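Local coordinates for protein uroporphyrinogen III synthase (Thermus thermophilus, PDB 1WCW) that probably catalyses the cyclisation of hydroxymethylbilane to uroporphyrinogen III, with inversion of the last pyrrole ring, in tetrapyrrole biosynthesis, at residues 65-70 with 137-142; 72-77 with 158-163; 207-212 with 232-237. All coordinates share one frame; numbering follows the deposited sequence.

Contact 1: residues 65-70 with 137-142; sequences ATTGVG and QLYGKP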
ATOM      1  N   ALA A  65       8.221   8.254  -7.243  1.00  8.85           N
ATOM      2  CA  ALA A  65       6.837   7.799  -7.245  1.00  8.07           C
ATOM      3  C   ALA A  65       6.688   6.580  -6.351  1.00  8.99           C
ATOM      4  O   ALA A  65       7.453   5.629  -6.521  1.00  9.49           O
ATOM      5  CB  ALA A  65       6.430   7.391  -8.686  1.00 10.62           C
ATOM      6  N   THR A  66       5.648   6.579  -5.517  1.00  8.71           N
ATOM      7  CA  THR A  66       5.402   5.452  -4.661  1.00  8.76           C
ATOM      8  C   THR A  66       4.241   4.631  -5.111  1.00 10.44           C
ATOM      9  O   THR A  66       4.260   3.402  -4.859  1.00 12.09           O
ATOM     10  CB  THR A  66       5.183   5.881  -3.198  1.00 11.35           C
ATOM     11  OG1 THR A  66       4.079   6.814  -3.106  1.00 10.02           O
ATOM     12  CG2 THR A  66       6.439   6.529  -2.613  1.00 12.10           C
ATOM     13  N   THR A  67       3.242   5.190  -5.794  1.00  9.83           N
ATOM     14  CA  THR A  67       2.113   4.413  -6.237  1.00 11.51           C
ATOM     15  C   THR A  67       1.675   4.778  -7.652  1.00 10.64           C
ATOM     16  O   THR A  67       1.908   5.922  -8.154  1.00 10.69           O
ATOM     17  CB  THR A  67       0.907   4.560  -5.306  1.00 11.41           C
ATOM     18  OG1 THR A  67       0.411   5.916  -5.347  1.00 11.46           O
ATOM     19  CG2 THR A  67       1.279   4.240  -3.863  1.00 13.11           C
ATOM     20  N   GLY A  68       1.039   3.814  -8.340  1.00 12.17           N
ATOM     21  CA  GLY A  68       0.554   4.068  -9.691  1.00 13.32           C
ATOM     22  C   GLY A  68      -0.567   5.063  -9.650  1.00 10.74           C
ATOM     23  O   GLY A  68      -0.616   5.962 -10.509  1.00 13.04           O
ATOM     24  N   VAL A  69      -1.479   4.889  -8.702  1.00 11.33           N
ATOM     25  CA  VAL A  69      -2.595   5.809  -8.514  1.00 16.08           C
ATOM     26  C   VAL A  69      -2.062   7.228  -8.315  1.00 14.96           C
ATOM     27  O   VAL A  69      -2.589   8.191  -8.882  1.00 12.48           O
ATOM     28  CB  VAL A  69      -3.467   5.416  -7.287  1.00 18.63           C
ATOM     29  CG1 VAL A  69      -4.531   6.478  -7.018  1.00 25.02           C
ATOM     30  CG2 VAL A  69      -4.131   4.082  -7.589  1.00 24.03           C
ATOM     31  N   GLY A  70      -1.018   7.367  -7.520  1.00 12.18           N
ATOM     32  CA  GLY A  70      -0.465   8.682  -7.262  1.00 10.84           C
ATOM     33  C   GLY A  70       0.138   9.344  -8.478  1.00  9.76           C
ATOM     34  O   GLY A  70      -0.032  10.575  -8.659  1.00 10.14           O
ATOM     35  N   GLN A 137       6.157  11.680  -4.167  1.00  8.42           N
ATOM     36  CA  GLN A 137       4.714  11.485  -4.198  1.00  6.79           C
ATOM     37  C   GLN A 137       4.328  10.539  -3.065  1.00  8.93           C
ATOM     38  O   GLN A 137       4.855   9.419  -2.961  1.00  9.77           O
ATOM     39  CB  GLN A 137       4.343  10.864  -5.532  1.00  9.87           C
ATOM     40  CG  GLN A 137       2.854  10.466  -5.664  1.00 10.33           C
ATOM     41  CD  GLN A 137       2.630   8.982  -5.364  1.00  9.12           C
ATOM     42  OE1 GLN A 137       1.753   8.615  -4.546  1.00 12.11           O
ATOM     43  NE2 GLN A 137       3.356   8.165  -6.004  1.00  6.73           N
ATOM     44  N   LEU A 138       3.412  10.992  -2.201  1.00 10.05           N
ATOM     45  CA  LEU A 138       2.911  10.291  -1.009  1.00 11.56           C
ATOM     46  C   LEU A 138       1.443   9.929  -1.191  1.00 10.57           C
ATOM     47  O   LEU A 138       0.773  10.293  -2.175  1.00 11.09           O
ATOM     48  CB  LEU A 138       3.043  11.273   0.122  1.00 14.37           C
ATOM     49  CG  LEU A 138       4.465  11.754   0.389  1.00 16.68           C
ATOM     50  CD1 LEU A 138       4.449  12.956   1.362  1.00 22.12           C
ATOM     51  CD2 LEU A 138       5.296  10.574   0.952  1.00 19.42           C
ATOM     52  N   TYR A 139       0.963   9.150  -0.232  1.00 12.44           N
ATOM     53  CA  TYR A 139      -0.399   8.648  -0.249  1.00 11.81           C
ATOM     54  C   TYR A 139      -1.052   8.706   1.139  1.00 13.55           C
ATOM     55  O   TYR A 139      -1.971   7.951   1.412  1.00 15.36           O
ATOM     56  CB  TYR A 139      -0.451   7.259  -0.805  1.00 14.03           C
ATOM     57  CG  TYR A 139       0.535   6.334  -0.188  1.00 13.36           C
ATOM     58  CD1 TYR A 139       0.250   5.616   0.991  1.00 15.02           C
ATOM     59  CD2 TYR A 139       1.802   6.131  -0.789  1.00 13.31           C
ATOM     60  CE1 TYR A 139       1.193   4.693   1.567  1.00 12.59           C
ATOM     61  CE2 TYR A 139       2.722   5.262  -0.254  1.00 12.74           C
ATOM     62  CZ  TYR A 139       2.410   4.535   0.932  1.00 11.82           C
ATOM     63  OH  TYR A 139       3.263   3.637   1.452  1.00 14.63           O
ATOM     64  N   GLY A 140      -0.594   9.611   1.971  1.00 12.30           N
ATOM     65  CA  GLY A 140      -1.229   9.848   3.283  1.00 15.58           C
ATOM     66  C   GLY A 140      -0.556   9.284   4.506  1.00 17.69           C
ATOM     67  O   GLY A 140      -0.888   9.674   5.600  1.00 20.54           O
ATOM     68  N   LYS A 141       0.365   8.360   4.344  1.00 13.76           N
ATOM     69  CA  LYS A 141       1.031   7.702   5.478  1.00 13.83           C
ATOM     70  C   LYS A 141       2.471   8.215   5.495  1.00 15.01           C
ATOM     71  O   LYS A 141       3.118   8.267   4.423  1.00 13.59           O
ATOM     72  CB  LYS A 141       1.021   6.204   5.246  1.00 17.88           C
ATOM     73  CG  LYS A 141       1.466   5.286   6.446  1.00 22.96           C
ATOM     74  CD  LYS A 141       0.289   5.002   7.326  1.00 23.03           C
ATOM     75  CE  LYS A 141       0.539   3.884   8.358  1.00 17.43           C
ATOM     76  NZ  LYS A 141       1.842   4.018   9.143  1.00 19.63           N
ATOM     77  N   PRO A 142       3.030   8.569   6.648  1.00 13.79           N
ATOM     78  CA  PRO A 142       4.413   9.060   6.665  1.00 14.53           C
ATOM     79  C   PRO A 142       5.377   8.007   6.124  1.00 11.24           C
ATOM     80  O   PRO A 142       5.214   6.820   6.361  1.00 13.12           O
ATOM     81  CB  PRO A 142       4.714   9.270   8.151  1.00 20.32           C
ATOM     82  CG  PRO A 142       3.389   9.446   8.770  1.00 14.54           C
ATOM     83  CD  PRO A 142       2.364   8.721   7.975  1.00 15.20           C
TER

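Contact 2: residues 72-77 with 158-163; sequences RDLLEA and LPLMPY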
ATOM      1  N   ARG A  72      -0.820   8.836 -11.587  1.00 11.18           N
ATOM      2  CA  ARG A  72      -1.922   9.233 -12.442  1.00 12.55           C
ATOM      3  C   ARG A  72      -2.620  10.452 -11.881  1.00 10.44           C
ATOM      4  O   ARG A  72      -2.907  11.417 -12.644  1.00 12.95           O
ATOM      5  CB  ARG A  72      -2.892   8.084 -12.608  1.00 11.77           C
ATOM      6  CG  ARG A  72      -2.253   6.941 -13.358  1.00 16.03           C
ATOM      7  CD  ARG A  72      -3.258   5.783 -13.743  1.00 17.81           C
ATOM      8  NE  ARG A  72      -2.458   4.672 -14.252  1.00 27.12           N
ATOM      9  CZ  ARG A  72      -2.003   3.667 -13.502  1.00 23.63           C
ATOM     10  NH1 ARG A  72      -1.243   2.707 -14.054  1.00 31.86           N
ATOM     11  NH2 ARG A  72      -2.376   3.578 -12.244  1.00 22.18           N
ATOM     12  N   ASP A  73      -2.877  10.460 -10.567  1.00 10.22           N
ATOM     13  CA  ASP A  73      -3.543  11.609  -9.970  1.00 10.51           C
ATOM     14  C   ASP A  73      -2.717  12.890 -10.124  1.00 12.00           C
ATOM     15  O   ASP A  73      -3.301  13.984 -10.363  1.00 11.19           O
ATOM     16  CB  ASP A  73      -3.843  11.403  -8.481  1.00 11.65           C
ATOM     17  CG  ASP A  73      -4.955  10.429  -8.214  1.00 19.65           C
ATOM     18  OD1 ASP A  73      -5.101  10.148  -7.007  1.00 21.92           O
ATOM     19  OD2 ASP A  73      -5.672   9.972  -9.155  1.00 20.82           O
ATOM     20  N   LEU A  74      -1.401  12.834  -9.943  1.00  9.53           N
ATOM     21  CA  LEU A  74      -0.607  14.004 -10.093  1.00  8.70           C
ATOM     22  C   LEU A  74      -0.622  14.541 -11.512  1.00  9.80           C
ATOM     23  O   LEU A  74      -0.686  15.772 -11.699  1.00  9.83           O
ATOM     24  CB  LEU A  74       0.836  13.668  -9.633  1.00 11.88           C
ATOM     25  CG  LEU A  74       1.829  14.791  -9.675  1.00 15.04           C
ATOM     26  CD1 LEU A  74       1.412  15.937  -8.806  1.00 22.49           C
ATOM     27  CD2 LEU A  74       3.212  14.257  -9.177  1.00 17.77           C
ATOM     28  N   LEU A  75      -0.515  13.672 -12.492  1.00  9.65           N
ATOM     29  CA  LEU A  75      -0.563  14.109 -13.880  1.00 11.28           C
ATOM     30  C   LEU A  75      -1.948  14.768 -14.169  1.00 11.92           C
ATOM     31  O   LEU A  75      -1.992  15.833 -14.843  1.00 12.58           O
ATOM     32  CB  LEU A  75      -0.299  12.911 -14.815  1.00 12.42           C
ATOM     33  CG  LEU A  75       1.161  12.458 -14.748  1.00 12.83           C
ATOM     34  CD1 LEU A  75       1.260  11.169 -15.505  1.00 15.66           C
ATOM     35  CD2 LEU A  75       2.086  13.469 -15.328  1.00 16.87           C
ATOM     36  N   GLU A  76      -3.029  14.207 -13.640  1.00 11.82           N
ATOM     37  CA  GLU A  76      -4.332  14.829 -13.807  1.00 10.46           C
ATOM     38  C   GLU A  76      -4.368  16.193 -13.134  1.00 12.99           C
ATOM     39  O   GLU A  76      -4.994  17.104 -13.628  1.00 12.66           O
ATOM     40  CB  GLU A  76      -5.410  13.969 -13.172  1.00 13.84           C
ATOM     41  CG  GLU A  76      -5.758  12.705 -13.896  1.00 17.57           C
ATOM     42  CD  GLU A  76      -6.759  11.762 -13.149  1.00 25.73           C
ATOM     43  OE1 GLU A  76      -6.925  10.615 -13.649  1.00 35.50           O
ATOM     44  OE2 GLU A  76      -7.383  12.124 -12.109  1.00 27.69           O
ATOM     45  N   ALA A  77      -3.730  16.343 -11.976  1.00  9.99           N
ATOM     46  CA  ALA A  77      -3.707  17.621 -11.289  1.00 10.17           C
ATOM     47  C   ALA A  77      -2.980  18.645 -12.119  1.00 11.33           C
ATOM     48  O   ALA A  77      -3.427  19.821 -12.217  1.00 10.73           O
ATOM     49  CB  ALA A  77      -3.015  17.484  -9.936  1.00 11.19           C
ATOM     50  N   LEU A 158      10.177  17.946  -1.750  1.00 12.42           N
ATOM     51  CA  LEU A 158       8.933  18.626  -2.172  1.00 12.52           C
ATOM     52  C   LEU A 158       7.870  17.517  -2.105  1.00 12.64           C
ATOM     53  O   LEU A 158       7.808  16.675  -2.962  1.00 12.08           O
ATOM     54  CB  LEU A 158       9.140  19.179  -3.573  1.00 11.88           C
ATOM     55  CG  LEU A 158       7.843  19.671  -4.251  1.00 15.10           C
ATOM     56  CD1 LEU A 158       7.309  20.928  -3.528  1.00 22.32           C
ATOM     57  CD2 LEU A 158       8.155  19.965  -5.665  1.00 16.01           C
ATOM     58  N   PRO A 159       7.049  17.481  -1.055  1.00 11.17           N
ATOM     59  CA  PRO A 159       6.050  16.440  -0.942  1.00 11.16           C
ATOM     60  C   PRO A 159       4.865  16.720  -1.868  1.00 10.51           C
ATOM     61  O   PRO A 159       4.446  17.888  -1.979  1.00 12.85           O
ATOM     62  CB  PRO A 159       5.664  16.503   0.533  1.00 15.41           C
ATOM     63  CG  PRO A 159       5.820  17.988   0.835  1.00 18.52           C
ATOM     64  CD  PRO A 159       7.019  18.426   0.098  1.00 17.12           C
ATOM     65  N   LEU A 160       4.286  15.679  -2.443  1.00 10.55           N
ATOM     66  CA  LEU A 160       3.085  15.827  -3.282  1.00 10.39           C
ATOM     67  C   LEU A 160       2.145  14.742  -2.871  1.00 10.82           C
ATOM     68  O   LEU A 160       2.431  13.583  -3.058  1.00 13.89           O
ATOM     69  CB  LEU A 160       3.434  15.652  -4.760  1.00 13.49           C
ATOM     70  CG  LEU A 160       4.409  16.706  -5.338  1.00 12.20           C
ATOM     71  CD1 LEU A 160       5.340  16.041  -6.329  1.00 18.81           C
ATOM     72  CD2 LEU A 160       3.635  17.811  -6.057  1.00 19.60           C
ATOM     73  N   MET A 161       0.992  15.112  -2.299  1.00 10.98           N
ATOM     74  CA  MET A 161       0.044  14.109  -1.804  1.00 13.15           C
ATOM     75  C   MET A 161      -1.274  14.302  -2.518  1.00 10.06           C
ATOM     76  O   MET A 161      -2.182  15.047  -1.997  1.00 13.59           O
ATOM     77  CB  MET A 161      -0.054  14.277  -0.300  1.00 14.41           C
ATOM     78  CG  MET A 161      -0.875  13.185   0.333  1.00 15.22           C
ATOM     79  SD  MET A 161      -1.128  13.456   2.141  1.00 22.37           S
ATOM     80  CE  MET A 161       0.524  13.269   2.675  1.00 27.75           C
ATOM     81  N   PRO A 162      -1.499  13.550  -3.567  1.00  9.58           N
ATOM     82  CA  PRO A 162      -2.754  13.748  -4.336  1.00 11.53           C
ATOM     83  C   PRO A 162      -3.969  13.029  -3.754  1.00 14.50           C
ATOM     84  O   PRO A 162      -5.146  13.277  -4.139  1.00 14.88           O
ATOM     85  CB  PRO A 162      -2.387  13.236  -5.731  1.00 15.13           C
ATOM     86  CG  PRO A 162      -1.250  12.235  -5.486  1.00 16.79           C
ATOM     87  CD  PRO A 162      -0.482  12.736  -4.293  1.00  9.88           C
ATOM     88  N   TYR A 163      -3.696  12.103  -2.858  1.00 13.39           N
ATOM     89  CA  TYR A 163      -4.783  11.376  -2.194  1.00 13.53           C
ATOM     90  C   TYR A 163      -4.240  10.848  -0.895  1.00 11.11           C
ATOM     91  O   TYR A 163      -3.014  10.831  -0.652  1.00 12.39           O
ATOM     92  CB  TYR A 163      -5.337  10.252  -3.060  1.00 15.37           C
ATOM     93  CG  TYR A 163      -4.414   9.055  -3.250  1.00 13.54           C
ATOM     94  CD1 TYR A 163      -3.386   9.081  -4.170  1.00 14.87           C
ATOM     95  CD2 TYR A 163      -4.538   7.937  -2.477  1.00 15.37           C
ATOM     96  CE1 TYR A 163      -2.485   8.017  -4.338  1.00 15.52           C
ATOM     97  CE2 TYR A 163      -3.665   6.860  -2.614  1.00 16.95           C
ATOM     98  CZ  TYR A 163      -2.652   6.900  -3.548  1.00 12.33           C
ATOM     99  OH  TYR A 163      -1.779   5.841  -3.707  1.00 15.11           O
TER

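Contact 3: residues 207-212 with 232-237; sequences ALREAL and WGVKPF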
ATOM      1  N   ALA A 207      -2.643  -8.776  22.192  1.00 12.59           N
ATOM      2  CA  ALA A 207      -3.647  -9.814  22.057  1.00 12.23           C
ATOM      3  C   ALA A 207      -3.926 -10.087  20.584  1.00 11.51           C
ATOM      4  O   ALA A 207      -4.213 -11.201  20.198  1.00 11.41           O
ATOM      5  CB  ALA A 207      -4.998  -9.440  22.774  1.00 13.80           C
ATOM      6  N   LEU A 208      -3.854  -9.012  19.784  1.00 10.55           N
ATOM      7  CA  LEU A 208      -4.096  -9.170  18.336  1.00 11.59           C
ATOM      8  C   LEU A 208      -2.977 -10.051  17.713  1.00 10.45           C
ATOM      9  O   LEU A 208      -3.265 -10.948  16.915  1.00 10.60           O
ATOM     10  CB  LEU A 208      -4.081  -7.799  17.693  1.00 11.36           C
ATOM     11  CG  LEU A 208      -4.068  -7.748  16.189  1.00 13.06           C
ATOM     12  CD1 LEU A 208      -5.368  -8.348  15.661  1.00 17.36           C
ATOM     13  CD2 LEU A 208      -3.927  -6.302  15.704  1.00 17.18           C
ATOM     14  N   ARG A 209      -1.726  -9.823  18.112  1.00  9.66           N
ATOM     15  CA  ARG A 209      -0.611 -10.661  17.634  1.00 10.61           C
ATOM     16  C   ARG A 209      -0.856 -12.101  18.043  1.00 10.05           C
ATOM     17  O   ARG A 209      -0.713 -13.013  17.223  1.00 10.92           O
ATOM     18  CB  ARG A 209       0.679 -10.173  18.235  1.00 10.13           C
ATOM     19  CG  ARG A 209       1.833 -11.019  17.859  1.00 11.82           C
ATOM     20  CD  ARG A 209       3.124 -10.558  18.510  1.00 13.91           C
ATOM     21  NE  ARG A 209       3.511  -9.249  18.135  1.00 14.04           N
ATOM     22  CZ  ARG A 209       3.692  -8.227  18.973  1.00 16.61           C
ATOM     23  NH1 ARG A 209       4.096  -7.069  18.477  1.00 21.62           N
ATOM     24  NH2 ARG A 209       3.449  -8.321  20.286  1.00 21.16           N
ATOM     25  N   GLU A 210      -1.223 -12.340  19.317  1.00 10.31           N
ATOM     26  CA  GLU A 210      -1.510 -13.694  19.752  1.00 11.32           C
ATOM     27  C   GLU A 210      -2.644 -14.326  18.924  1.00 11.01           C
ATOM     28  O   GLU A 210      -2.513 -15.474  18.491  1.00 11.20           O
ATOM     29  CB  GLU A 210      -1.862 -13.719  21.245  1.00 13.79           C
ATOM     30  CG  GLU A 210      -2.288 -15.095  21.738  1.00 15.93           C
ATOM     31  CD  GLU A 210      -2.415 -15.117  23.264  1.00 24.58           C
ATOM     32  OE1 GLU A 210      -2.816 -16.157  23.811  1.00 30.52           O
ATOM     33  OE2 GLU A 210      -2.082 -14.084  23.882  1.00 29.43           O
ATOM     34  N   ALA A 211      -3.711 -13.554  18.673  1.00 10.85           N
ATOM     35  CA  ALA A 211      -4.809 -14.087  17.897  1.00 11.51           C
ATOM     36  C   ALA A 211      -4.381 -14.466  16.454  1.00  9.65           C
ATOM     37  O   ALA A 211      -4.729 -15.543  15.996  1.00 10.33           O
ATOM     38  CB  ALA A 211      -5.949 -13.086  17.890  1.00 12.14           C
ATOM     39  N   LEU A 212      -3.590 -13.590  15.799  1.00  8.73           N
ATOM     40  CA  LEU A 212      -3.167 -13.839  14.387  1.00  9.85           C
ATOM     41  C   LEU A 212      -2.063 -14.874  14.272  1.00 10.27           C
ATOM     42  O   LEU A 212      -1.812 -15.375  13.199  1.00 11.77           O
ATOM     43  CB  LEU A 212      -2.764 -12.557  13.688  1.00 10.94           C
ATOM     44  CG  LEU A 212      -3.988 -11.656  13.425  1.00  9.83           C
ATOM     45  CD1 LEU A 212      -3.544 -10.302  12.991  1.00 12.11           C
ATOM     46  CD2 LEU A 212      -4.903 -12.277  12.441  1.00 11.14           C
ATOM     47  N   TRP A 232       5.425  -6.963  12.675  1.00 10.03           N
ATOM     48  CA  TRP A 232       4.613  -6.856  13.884  1.00  9.50           C
ATOM     49  C   TRP A 232       4.634  -8.155  14.666  1.00 10.32           C
ATOM     50  O   TRP A 232       3.864  -8.278  15.611  1.00 12.17           O
ATOM     51  CB  TRP A 232       3.182  -6.431  13.561  1.00 10.34           C
ATOM     52  CG  TRP A 232       3.077  -4.979  13.239  1.00 11.08           C
ATOM     53  CD1 TRP A 232       3.087  -4.352  11.977  1.00  9.70           C
ATOM     54  CD2 TRP A 232       2.923  -3.902  14.185  1.00  8.83           C
ATOM     55  NE1 TRP A 232       2.947  -3.012  12.105  1.00 10.71           N
ATOM     56  CE2 TRP A 232       2.852  -2.694  13.444  1.00  9.05           C
ATOM     57  CE3 TRP A 232       2.840  -3.835  15.588  1.00 13.38           C
ATOM     58  CZ2 TRP A 232       2.675  -1.433  14.033  1.00 12.80           C
ATOM     59  CZ3 TRP A 232       2.654  -2.573  16.186  1.00 13.20           C
ATOM     60  CH2 TRP A 232       2.584  -1.389  15.413  1.00 13.10           C
ATOM     61  N   GLY A 233       5.468  -9.115  14.284  1.00  9.36           N
ATOM     62  CA  GLY A 233       5.535 -10.351  15.044  1.00 10.00           C
ATOM     63  C   GLY A 233       4.517 -11.398  14.652  1.00  8.74           C
ATOM     64  O   GLY A 233       4.253 -12.325  15.418  1.00  9.32           O
ATOM     65  N   VAL A 234       3.906 -11.290  13.465  1.00  9.16           N
ATOM     66  CA  VAL A 234       2.958 -12.275  12.987  1.00  8.01           C
ATOM     67  C   VAL A 234       3.458 -12.989  11.764  1.00  7.48           C
ATOM     68  O   VAL A 234       3.963 -12.324  10.839  1.00  8.97           O
ATOM     69  CB  VAL A 234       1.616 -11.596  12.659  1.00  8.62           C
ATOM     70  CG1 VAL A 234       0.668 -12.621  11.980  1.00 10.20           C
ATOM     71  CG2 VAL A 234       1.007 -11.025  13.952  1.00 13.08           C
ATOM     72  N   LYS A 235       3.480 -14.307  11.759  1.00  8.32           N
ATOM     73  CA  LYS A 235       3.891 -15.005  10.573  1.00  9.62           C
ATOM     74  C   LYS A 235       2.657 -15.402   9.739  1.00  7.96           C
ATOM     75  O   LYS A 235       1.787 -16.144  10.233  1.00  9.79           O
ATOM     76  CB  LYS A 235       4.641 -16.304  10.989  1.00 11.59           C
ATOM     77  CG  LYS A 235       5.141 -17.114   9.800  1.00 12.44           C
ATOM     78  CD  LYS A 235       5.691 -18.443  10.292  1.00 16.92           C
ATOM     79  CE  LYS A 235       5.981 -19.397   9.183  1.00 20.45           C
ATOM     80  NZ  LYS A 235       4.722 -19.952   8.632  1.00 23.22           N
ATOM     81  N   PRO A 236       2.528 -14.955   8.495  1.00  8.42           N
ATOM     82  CA  PRO A 236       1.351 -15.334   7.687  1.00 10.30           C
ATOM     83  C   PRO A 236       1.277 -16.824   7.533  1.00  8.56           C
ATOM     84  O   PRO A 236       2.336 -17.506   7.354  1.00 10.92           O
ATOM     85  CB  PRO A 236       1.586 -14.721   6.341  1.00 13.89           C
ATOM     86  CG  PRO A 236       2.676 -13.729   6.541  1.00 14.41           C
ATOM     87  CD  PRO A 236       3.453 -14.090   7.765  1.00 11.11           C
ATOM     88  N   PHE A 237       0.078 -17.373   7.550  1.00  9.16           N
ATOM     89  CA  PHE A 237      -0.093 -18.784   7.340  1.00 10.51           C
ATOM     90  C   PHE A 237       0.113 -19.029   5.844  1.00  9.74           C
ATOM     91  O   PHE A 237       0.611 -20.109   5.431  1.00 11.32           O
ATOM     92  CB  PHE A 237      -1.545 -19.190   7.725  1.00 11.09           C
ATOM     93  CG  PHE A 237      -1.856 -20.638   7.467  1.00 11.30           C
ATOM     94  CD1 PHE A 237      -1.385 -21.605   8.338  1.00 11.76           C
ATOM     95  CD2 PHE A 237      -2.606 -21.002   6.348  1.00 12.80           C
ATOM     96  CE1 PHE A 237      -1.658 -22.955   8.102  1.00 17.33           C
ATOM     97  CE2 PHE A 237      -2.889 -22.361   6.087  1.00 17.17           C
ATOM     98  CZ  PHE A 237      -2.404 -23.322   6.981  1.00 15.84           C
TER
HETATM   99  O   HOH W   1      -1.021 -16.342  10.799  1.00 12.85           O

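Contact 1: residues 65-70 with 137-142
A65 and Q137 lie side by side at the ends of the neighbouring parallel strands 62-65 and 132-137, their CA atoms 5.2 Å apart, and beyond them one chain turns into helix 68-80 and the other into a loop, still touching through T66, T67 and Y139. T66 makes the hydrogen bond across the contact: with OG1 between its backbone N and carbonyl carbon (chi1 58°), the hydroxyl donates to Q137 O at 2.7 Å, from above the carbonyl plane. The same OG1 lies at the edge of the Y139 ring, 3.3 Å from Y139 CD2, while T67 CG2 comes to 3.6 Å from that CD2 atom. T67 is the N-cap of the helix; its OG1 accepts from G70 N at 3.0 Å and also bonds the hydroxyl of Y163. The Q137 side chain, bent at chi2, lies against this turn, its CD 3.6 Å from G70 CA, and sets its amide against the backbone of T66 and T67. Replacing Q137 with alanine would probably open a gap beside the first turn of the helix and leave the polar backbone of T66 and T67 without its amide neighbour. Y139 OH bonds R97. Helix 99-107 flanks A65, strand 155-167 is hydrogen-bonded to the backbone of L138 and Y139, and these strand-end loops of one alpha/beta domain meet helix 192-201 of the five-stranded domain, with K141 salt-bridged to E200.

Contact 2: residues 72-77 with 158-163
L74 and L160 meet with their side chains roughly perpendicular, so that both methyls of each leucine take part: L74 CD2 lies 4.0 Å from L160 CD1, and L74 CD1 is equally far from L160 CD2. The leucine of the helix reaches out with CG anti to its backbone N (chi1 -178°), which carries the isobutyl fork away from the helix and over the strand. One residue earlier, D73 meets P162 through its CB, setting it 3.6 Å from P162 CB and 4.0 Å from P162 CG, so the proline ring fits against the stem of the aspartate. Beyond that stem the carboxylate stands at 90° to the Y163 ring, with D73 OD1 3.5 Å from Y163 CD1. This oxygen is engaged in a salt bridge with K43 on the adjoining strand 39-43; K43 would partly offset the charge that OD1 brings near the ring, and the approach to the tyrosine is probably not its main attachment. Helix 50-57 closes round the leucines, L56 touching L74 and Q52 touching L160. Helices 68-80 and 86-91 lie in the beta-alpha-beta connection between the parallel strands 62-65 and 93-96, and here the flank of helix 68-80 packs over strand 155-167, two places from strand 62-65 in the sheet: the helix-on-sheet layering of an alpha/beta domain in a HemD-type synthase.

Contact 3: residues 207-212 with 232-237
R209 leaves its helix with CG anti to the backbone N (chi1 177°), runs on extended, and then bends at chi3 (-62°), a turn that brings the guanidinium side-on to the carbonyl of W232. Both NE and NH1 donate to the single W232 O, at 2.7 and 3.1 Å; the NE bond is the straighter, with an N-H...O angle of 163°, and the oxygen lies close to the guanidinium plane. The aliphatic part of the arginine is used too, R209 CG resting 4.0 Å from V234 CG2. The other methyl of V234 packs on L212, with V234 CG1 3.8 Å from L212 CB. Farther along, a bridging water donates to L212 O and K235 O, and N213 bonds G233 O and K235 N. G233, with its positive phi, is the C-prime residue of the Schellman motif that ends helix 223-231; a CB on it would run into R209 NE. W232 O therefore sits at the carboxyl end of a helix, where the dipole would add negative potential. The paired N-H donors of a cationic guanidinium are thus likely to offset that potential while tying helix 205-214 to the loop before strand 238-240.

In the fold
Contacts 1 and 2 belong to one alpha/beta domain and share helix 68-80: contact 1 gathers round its amino-terminal cap, contact 2 lies along the flank that follows, and their centres are about 8 Å apart. Both are buried, but their chemistry differs, polar and backbone-directed where strands end at a turn, mainly apolar where helix meets strand. A hydroxyl bond and the L138 to L160 backbone bond join them directly. Contact 3, with its centre about 27 Å from that of contact 1 and 35 Å from that of contact 2, lies by the other, five-stranded sheet. It is only partly buried, and a charged group and a water do much of its work.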